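Long-range contacts in CAS3 Metal dependent phosphohydrolase (Methanocaldococcus jannaschii, PDB 3S4L), which cleaves single-stranded DNA in a magnesium-dependent manner, and single-stranded RNA without needing cations, as the HD nuclease of CRISPR interference: residues L65-Y75 and F89-T99; A113-M121 and F187-A195. All coordinates share one frame; numbering follows the deposited sequence.

Contact 1: residues L65-Y75 and F89-T99. With CA (calcium ion), chain C.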
# COMPACT_ATOMS: atom_id res chain seq x y z
N LEU A 65 -5.17 1.90 1.83
CA LEU A 65 -4.45 2.15 0.61
C LEU A 65 -3.71 0.95 0.04
O LEU A 65 -3.19 1.00 -1.08
CB LEU A 65 -3.47 3.31 0.82
CG LEU A 65 -4.09 4.69 1.11
CD1 LEU A 65 -2.96 5.71 1.26
CD2 LEU A 65 -5.04 5.10 -0.02
N HIS A 66 -3.63 -0.15 0.79
CA HIS A 66 -2.77 -1.22 0.31
C HIS A 66 -3.24 -1.82 -1.03
O HIS A 66 -2.43 -2.35 -1.78
CB HIS A 66 -2.51 -2.29 1.38
CG HIS A 66 -3.69 -3.16 1.67
ND1 HIS A 66 -4.74 -2.75 2.45
CD2 HIS A 66 -3.97 -4.43 1.28
CE1 HIS A 66 -5.63 -3.72 2.53
NE2 HIS A 66 -5.18 -4.75 1.84
N ASP A 67 -4.53 -1.71 -1.32
CA ASP A 67 -5.05 -2.14 -2.61
C ASP A 67 -5.49 -1.02 -3.53
O ASP A 67 -6.24 -1.26 -4.49
CB ASP A 67 -6.22 -3.11 -2.42
CG ASP A 67 -5.76 -4.52 -2.10
OD1 ASP A 67 -6.56 -5.30 -1.54
OD2 ASP A 67 -4.59 -4.82 -2.41
N ILE A 68 -5.03 0.20 -3.24
CA ILE A 68 -5.39 1.33 -4.09
C ILE A 68 -4.90 1.10 -5.52
O ILE A 68 -5.51 1.57 -6.48
CB ILE A 68 -4.90 2.69 -3.53
CG1 ILE A 68 -5.67 3.84 -4.17
CG2 ILE A 68 -3.41 2.83 -3.73
CD1 ILE A 68 -7.17 3.58 -4.27
N GLY A 69 -3.82 0.33 -5.66
CA GLY A 69 -3.27 -0.04 -6.96
C GLY A 69 -4.30 -0.75 -7.84
O GLY A 69 -4.15 -0.80 -9.07
N LYS A 70 -5.34 -1.30 -7.21
CA LYS A 70 -6.42 -1.91 -7.98
C LYS A 70 -7.20 -0.89 -8.80
O LYS A 70 -7.89 -1.24 -9.77
CB LYS A 70 -7.37 -2.72 -7.08
CG LYS A 70 -6.78 -4.03 -6.54
CD LYS A 70 -7.81 -4.77 -5.64
CE LYS A 70 -7.27 -6.09 -5.08
NZ LYS A 70 -8.38 -6.95 -4.52
N ALA A 71 -7.14 0.38 -8.42
CA ALA A 71 -7.81 1.40 -9.21
C ALA A 71 -7.04 1.73 -10.49
O ALA A 71 -7.38 2.69 -11.18
CB ALA A 71 -8.09 2.66 -8.39
N SER A 72 -6.00 0.95 -10.81
CA SER A 72 -5.33 1.04 -12.13
C SER A 72 -6.30 0.57 -13.20
O SER A 72 -7.00 -0.43 -13.00
CB SER A 72 -4.09 0.15 -12.18
OG SER A 72 -3.13 0.50 -11.19
N LYS A 73 -6.37 1.28 -14.32
CA LYS A 73 -7.28 0.89 -15.39
C LYS A 73 -7.12 -0.57 -15.81
O LYS A 73 -8.12 -1.28 -16.01
CB LYS A 73 -7.15 1.84 -16.59
CG LYS A 73 -7.57 3.24 -16.22
CD LYS A 73 -7.83 4.09 -17.43
CE LYS A 73 -6.58 4.83 -17.84
NZ LYS A 73 -6.83 5.64 -19.08
N ILE A 74 -5.88 -1.02 -15.90
CA ILE A 74 -5.56 -2.41 -16.26
C ILE A 74 -6.16 -3.38 -15.22
O ILE A 74 -6.83 -4.36 -15.58
CB ILE A 74 -4.02 -2.58 -16.36
CG1 ILE A 74 -3.61 -4.04 -16.51
CG2 ILE A 74 -3.35 -2.03 -15.12
CD1 ILE A 74 -4.07 -4.68 -17.80
N TYR A 75 -5.94 -3.12 -13.95
CA TYR A 75 -6.49 -4.02 -12.94
C TYR A 75 -8.03 -4.09 -13.05
O TYR A 75 -8.63 -5.17 -13.02
CB TYR A 75 -6.04 -3.65 -11.51
CG TYR A 75 -6.21 -4.83 -10.58
CD1 TYR A 75 -7.47 -5.16 -10.04
CD2 TYR A 75 -5.14 -5.67 -10.29
CE1 TYR A 75 -7.64 -6.28 -9.22
CE2 TYR A 75 -5.30 -6.79 -9.47
CZ TYR A 75 -6.55 -7.10 -8.94
OH TYR A 75 -6.71 -8.21 -8.13
N PHE A 89 1.33 -7.46 -14.37
CA PHE A 89 1.06 -6.25 -13.60
C PHE A 89 0.87 -6.56 -12.11
O PHE A 89 0.18 -7.53 -11.75
CB PHE A 89 -0.14 -5.47 -14.11
CG PHE A 89 -0.46 -4.27 -13.26
CD1 PHE A 89 0.33 -3.12 -13.31
CD2 PHE A 89 -1.54 -4.29 -12.38
CE1 PHE A 89 0.05 -2.00 -12.50
CE2 PHE A 89 -1.85 -3.17 -11.58
CZ PHE A 89 -1.05 -2.03 -11.63
N ARG A 90 1.49 -5.76 -11.26
CA ARG A 90 1.39 -5.95 -9.80
C ARG A 90 0.88 -4.69 -9.11
O ARG A 90 1.60 -3.70 -8.97
CB ARG A 90 2.75 -6.38 -9.24
CG ARG A 90 3.34 -7.56 -9.99
CD ARG A 90 3.04 -8.89 -9.35
NE ARG A 90 1.71 -8.99 -8.76
CZ ARG A 90 1.47 -9.49 -7.56
NH1 ARG A 90 2.48 -9.92 -6.81
NH2 ARG A 90 0.22 -9.55 -7.09
N HIS A 91 -0.38 -4.74 -8.70
CA HIS A 91 -1.05 -3.58 -8.11
C HIS A 91 -0.32 -2.99 -6.90
O HIS A 91 -0.34 -1.78 -6.69
CB HIS A 91 -2.47 -3.96 -7.70
CG HIS A 91 -2.53 -4.98 -6.61
ND1 HIS A 91 -2.32 -6.32 -6.83
CD2 HIS A 91 -2.78 -4.84 -5.29
CE1 HIS A 91 -2.43 -6.97 -5.68
NE2 HIS A 91 -2.70 -6.10 -4.74
N GLU A 92 0.34 -3.85 -6.12
CA GLU A 92 0.93 -3.38 -4.87
C GLU A 92 2.06 -2.36 -5.05
O GLU A 92 2.32 -1.55 -4.16
CB GLU A 92 1.41 -4.55 -3.98
CG GLU A 92 2.46 -5.44 -4.59
CD GLU A 92 1.85 -6.68 -5.25
OE1 GLU A 92 0.88 -6.54 -6.03
OE2 GLU A 92 2.34 -7.80 -4.98
N LEU A 93 2.72 -2.40 -6.21
CA LEU A 93 3.80 -1.44 -6.49
C LEU A 93 3.20 -0.05 -6.67
O LEU A 93 3.76 0.95 -6.22
CB LEU A 93 4.60 -1.84 -7.73
CG LEU A 93 5.76 -2.84 -7.60
CD1 LEU A 93 5.36 -4.12 -6.91
CD2 LEU A 93 6.33 -3.14 -8.99
N VAL A 94 2.06 -0.00 -7.34
CA VAL A 94 1.32 1.24 -7.50
C VAL A 94 0.70 1.70 -6.18
O VAL A 94 0.67 2.89 -5.91
CB VAL A 94 0.20 1.10 -8.54
CG1 VAL A 94 -0.70 2.33 -8.52
CG2 VAL A 94 0.81 0.85 -9.91
N SER A 95 0.23 0.75 -5.37
CA SER A 95 -0.21 1.08 -4.00
C SER A 95 0.91 1.71 -3.17
O SER A 95 0.71 2.74 -2.50
CB SER A 95 -0.74 -0.16 -3.27
OG SER A 95 -1.87 -0.76 -3.90
N ALA A 96 2.09 1.09 -3.20
CA ALA A 96 3.25 1.57 -2.44
C ALA A 96 3.57 3.02 -2.76
O ALA A 96 3.92 3.81 -1.87
CB ALA A 96 4.48 0.68 -2.69
N TYR A 97 3.46 3.37 -4.03
CA TYR A 97 3.73 4.74 -4.49
C TYR A 97 2.78 5.73 -3.84
O TYR A 97 3.23 6.70 -3.24
CB TYR A 97 3.65 4.84 -6.01
CG TYR A 97 3.73 6.27 -6.56
CD1 TYR A 97 4.96 6.83 -6.89
CD2 TYR A 97 2.58 7.01 -6.81
CE1 TYR A 97 5.05 8.13 -7.44
CE2 TYR A 97 2.66 8.31 -7.34
CZ TYR A 97 3.90 8.86 -7.65
OH TYR A 97 3.97 10.13 -8.17
N TYR A 98 1.47 5.49 -3.94
CA TYR A 98 0.53 6.44 -3.35
C TYR A 98 0.58 6.42 -1.81
O TYR A 98 0.39 7.46 -1.15
CB TYR A 98 -0.90 6.18 -3.83
CG TYR A 98 -1.10 6.64 -5.24
CD1 TYR A 98 -1.19 8.00 -5.54
CD2 TYR A 98 -1.18 5.72 -6.28
CE1 TYR A 98 -1.35 8.43 -6.85
CE2 TYR A 98 -1.36 6.14 -7.60
CZ TYR A 98 -1.44 7.49 -7.87
OH TYR A 98 -1.62 7.89 -9.15
N THR A 99 0.85 5.25 -1.25
CA THR A 99 0.90 5.12 0.20
C THR A 99 2.02 5.99 0.72
O THR A 99 1.86 6.72 1.70
CB THR A 99 1.13 3.66 0.63
OG1 THR A 99 -0.02 2.89 0.26
CG2 THR A 99 1.35 3.57 2.13
CA CA C . -3.50 -6.79 -2.69
O HOH W 1 -4.86 -7.13 -0.84
O HOH W 2 -5.85 -8.17 -3.45
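Asp-67 and His-91 converge on the calcium ion, where Asp-67 OD2 and His-91 NE2 each bind the metal at 2.3 Å. The carboxylate and imidazole planes stand 60° apart, and the 3.3 Å between OD2 and NE2 reflects the shared metal, not a hydrogen bond. His-91 CG is placed between its backbone N and carbonyl carbon (chi1 65°), which lifts the ring off the helix start toward the ion. His-123 and His-124 complete the protein ligands; one water binds closely and donates to Asp-67 OD1, and a second lies at a longer distance. This is the HD-superfamily metal centre, and the same four side chains form the catalytic magnesium site.

Behind the metal, hydrogen bonds fix the backbones. Gly-69 N donates to Ser-95 OG at 2.8 Å with an N-H...O angle of 153°, and that hydroxyl in turn donates to His-66 O, although the position of this oxygen is less certain. Ser-95 thus links the carbonyl before Asp-67 to the amide after Ile-68. Gly-69 also lies against the helix start, its CA making a nearly straight C-H...O contact with His-91 O at 3.4 Å. Within its own segment, Ser-72 OG donates to Gly-69 O at 2.7 Å.

Apolar and aromatic contacts extend the interface. Ile-74 CG2 sits squarely over one face of the Phe-89 ring, 3.9 Å from its centroid, in a CH-pi contact, while Ser-72 OG approaches Phe-89 CZ obliquely. The Tyr-75 ring lies beside the His-91 imidazole, pointing the same way, in an oblique pair.

Around this core, helix 159-167 packs on Ile-68, helix 142-149 meets Phe-89 and Val-94, and Val-120 of helix 110-121 touches both His-66 and Ser-95.

Contact 2: residues A113-M121 and F187-A195; sequences AFIGALTVM and FVIEMSVRA
Met-191 enters segment 113-121 as a knob into a hole formed by Phe-114, Ala-117, Leu-118 and Met-121, joining two nearly perpendicular helices of the mainly helical HD domain. The segment axes cross at -98° and approach to 11.1 Å. Met-191 buries the most surface of any residue here and fills the gap between the helices.

Met-191 has CG beside its backbone N (chi1 -83°) and bends again at its next two torsions, carrying the thioether across the interface. Its sulfur reaches the Phe-114 ring in an oblique Met-aromatic contact: SD is 3.4 Å from Phe-114 CD2, and the line from the ring centroid to SD leans 56° from the normal. The two side chains run past each other in opposite directions. Beyond the sulfur, Met-191 CE turns in against Ala-117 CB. Within its own helix, Met-191 CG lies over the rim of one face of the Phe-187 ring, whose edge is turned to Ala-117 CB.

Met-121 comes from the other helix, also running opposite to Met-191, and bends at its last torsion so that CE points toward Val-188; the exact placing of the two methionine methyl ends is uncertain. Farther along helix 181-197, Ala-195 CB meets the edge of the Phe-114 ring and the CD1 branch of Leu-118. The interface is almost wholly apolar. Helix 91-107 adds Tyr-100 against Ala-117 and Phe-187, and Val-145 of helix 142-149 covers Val-188 and Ser-192. The Ser-192 hydroxyl turns back to its own helix, where OG donates to Val-188 O at 2.7 Å from above the carbonyl plane.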
# COMPACT_ATOMS: atom_id res chain seq x y z
N ALA A 113 6.90 6.82 6.37
CA ALA A 113 6.31 6.70 5.03
C ALA A 113 7.00 5.59 4.22
O ALA A 113 6.35 4.79 3.53
CB ALA A 113 6.40 8.02 4.31
N PHE A 114 8.32 5.54 4.29
CA PHE A 114 9.04 4.47 3.62
C PHE A 114 8.59 3.12 4.15
O PHE A 114 8.25 2.22 3.38
CB PHE A 114 10.56 4.62 3.79
CG PHE A 114 11.35 3.45 3.24
CD1 PHE A 114 11.79 2.43 4.09
CD2 PHE A 114 11.63 3.35 1.89
CE1 PHE A 114 12.52 1.35 3.58
CE2 PHE A 114 12.35 2.27 1.38
CZ PHE A 114 12.79 1.27 2.23
N ILE A 115 8.60 2.96 5.48
CA ILE A 115 8.29 1.65 6.03
C ILE A 115 6.84 1.25 5.75
O ILE A 115 6.54 0.07 5.57
CB ILE A 115 8.51 1.59 7.53
CG1 ILE A 115 8.22 0.20 8.01
CG2 ILE A 115 7.52 2.46 8.25
CD1 ILE A 115 7.92 0.15 9.46
N GLY A 116 5.94 2.22 5.74
CA GLY A 116 4.55 1.94 5.41
C GLY A 116 4.44 1.52 3.96
O GLY A 116 3.78 0.53 3.66
N ALA A 117 5.09 2.26 3.07
CA ALA A 117 5.01 1.97 1.64
C ALA A 117 5.60 0.60 1.31
O ALA A 117 5.07 -0.13 0.46
CB ALA A 117 5.72 3.07 0.83
N LEU A 118 6.70 0.26 1.97
CA LEU A 118 7.35 -1.03 1.80
C LEU A 118 6.45 -2.17 2.27
O LEU A 118 6.41 -3.23 1.66
CB LEU A 118 8.66 -1.06 2.60
CG LEU A 118 9.54 -2.31 2.46
CD1 LEU A 118 9.84 -2.59 0.99
CD2 LEU A 118 10.82 -2.14 3.26
N THR A 119 5.72 -1.95 3.36
CA THR A 119 4.80 -2.95 3.86
C THR A 119 3.74 -3.20 2.80
O THR A 119 3.38 -4.35 2.50
CB THR A 119 4.13 -2.46 5.15
OG1 THR A 119 5.13 -2.26 6.16
CG2 THR A 119 3.11 -3.48 5.64
N VAL A 120 3.24 -2.10 2.24
CA VAL A 120 2.24 -2.15 1.19
C VAL A 120 2.79 -2.82 -0.10
O VAL A 120 2.08 -3.56 -0.78
CB VAL A 120 1.73 -0.75 0.87
CG1 VAL A 120 1.12 -0.72 -0.53
CG2 VAL A 120 0.71 -0.30 1.94
N MET A 121 4.05 -2.54 -0.41
CA MET A 121 4.70 -3.10 -1.60
C MET A 121 4.88 -4.60 -1.41
O MET A 121 5.03 -5.36 -2.36
CB MET A 121 6.05 -2.42 -1.82
CG MET A 121 6.61 -2.54 -3.25
SD MET A 121 8.35 -2.10 -3.36
CE MET A 121 8.25 -0.32 -3.50
N PHE A 187 10.08 5.75 -8.56
CA PHE A 187 9.86 5.57 -7.13
C PHE A 187 10.10 4.14 -6.68
O PHE A 187 10.82 3.89 -5.72
CB PHE A 187 8.45 5.99 -6.69
CG PHE A 187 8.18 5.67 -5.25
CD1 PHE A 187 8.69 6.48 -4.25
CD2 PHE A 187 7.47 4.55 -4.90
CE1 PHE A 187 8.47 6.17 -2.92
CE2 PHE A 187 7.25 4.24 -3.58
CZ PHE A 187 7.75 5.05 -2.59
N VAL A 188 9.47 3.19 -7.37
CA VAL A 188 9.60 1.79 -6.97
C VAL A 188 11.05 1.26 -7.07
O VAL A 188 11.52 0.57 -6.16
CB VAL A 188 8.64 0.88 -7.75
CG1 VAL A 188 8.79 -0.55 -7.25
CG2 VAL A 188 7.19 1.38 -7.59
N ILE A 189 11.74 1.58 -8.15
CA ILE A 189 13.15 1.22 -8.25
C ILE A 189 13.91 1.76 -7.05
O ILE A 189 14.62 1.02 -6.36
CB ILE A 189 13.78 1.76 -9.55
CG1 ILE A 189 13.24 1.00 -10.76
CG2 ILE A 189 15.31 1.67 -9.51
CD1 ILE A 189 13.65 1.59 -12.09
N GLU A 190 13.73 3.06 -6.79
CA GLU A 190 14.39 3.71 -5.66
C GLU A 190 14.04 3.03 -4.34
O GLU A 190 14.85 2.97 -3.42
CB GLU A 190 14.01 5.20 -5.61
CG GLU A 190 15.01 6.08 -4.88
CD GLU A 190 14.54 7.53 -4.75
OE1 GLU A 190 15.35 8.38 -4.29
OE2 GLU A 190 13.37 7.82 -5.09
N MET A 191 12.82 2.50 -4.26
CA MET A 191 12.40 1.79 -3.06
C MET A 191 13.06 0.44 -2.93
O MET A 191 13.62 0.10 -1.89
CB MET A 191 10.88 1.59 -3.08
CG MET A 191 10.11 2.80 -2.59
SD MET A 191 9.72 2.65 -0.84
CE MET A 191 8.40 1.43 -0.95
N SER A 192 12.99 -0.34 -4.00
CA SER A 192 13.49 -1.71 -4.04
C SER A 192 14.97 -1.77 -3.73
O SER A 192 15.45 -2.73 -3.13
CB SER A 192 13.25 -2.30 -5.43
OG SER A 192 11.92 -2.03 -5.83
N VAL A 193 15.69 -0.74 -4.15
CA VAL A 193 17.11 -0.64 -3.88
C VAL A 193 17.39 -0.42 -2.41
O VAL A 193 18.04 -1.23 -1.76
CB VAL A 193 17.75 0.52 -4.64
CG1 VAL A 193 19.11 0.84 -4.06
CG2 VAL A 193 17.86 0.19 -6.12
N ARG A 194 16.87 0.69 -1.89
CA ARG A 194 17.14 1.08 -0.52
C ARG A 194 16.64 0.02 0.45
O ARG A 194 16.98 0.03 1.64
CB ARG A 194 16.55 2.46 -0.23
CG ARG A 194 17.10 3.53 -1.20
CD ARG A 194 17.31 4.89 -0.52
NE ARG A 194 16.30 5.86 -0.92
CZ ARG A 194 16.28 7.14 -0.54
NH1 ARG A 194 17.23 7.62 0.25
NH2 ARG A 194 15.30 7.94 -0.96
N ALA A 195 15.87 -0.93 -0.08
CA ALA A 195 15.36 -2.03 0.73
C ALA A 195 16.22 -3.30 0.60
O ALA A 195 16.37 -4.05 1.56
CB ALA A 195 13.91 -2.31 0.37

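Overall arrangement
From the N terminus, the chain first passes through 65-75 and then returns as 89-99, so contact 1 closes a short loop of 13 intervening residues. Helix 91-107 leads on to helix 110-121, which opens contact 2; 65 residues separate 113-121 from 187-195 on helix 181-197, which closes it. The two loops are therefore in series, neither nesting nor crossing. Their centres are 13 Å apart, but they touch directly: Ser-95 CB packs on Val-120 CG1 at 3.4 Å, and Ala-96 CB on Ala-117 O at 3.3 Å. Helix 110-121 thus packs against both helix 91-107 and helix 181-197, and leads at its C-terminal end to the metal ligands His-123 and His-124.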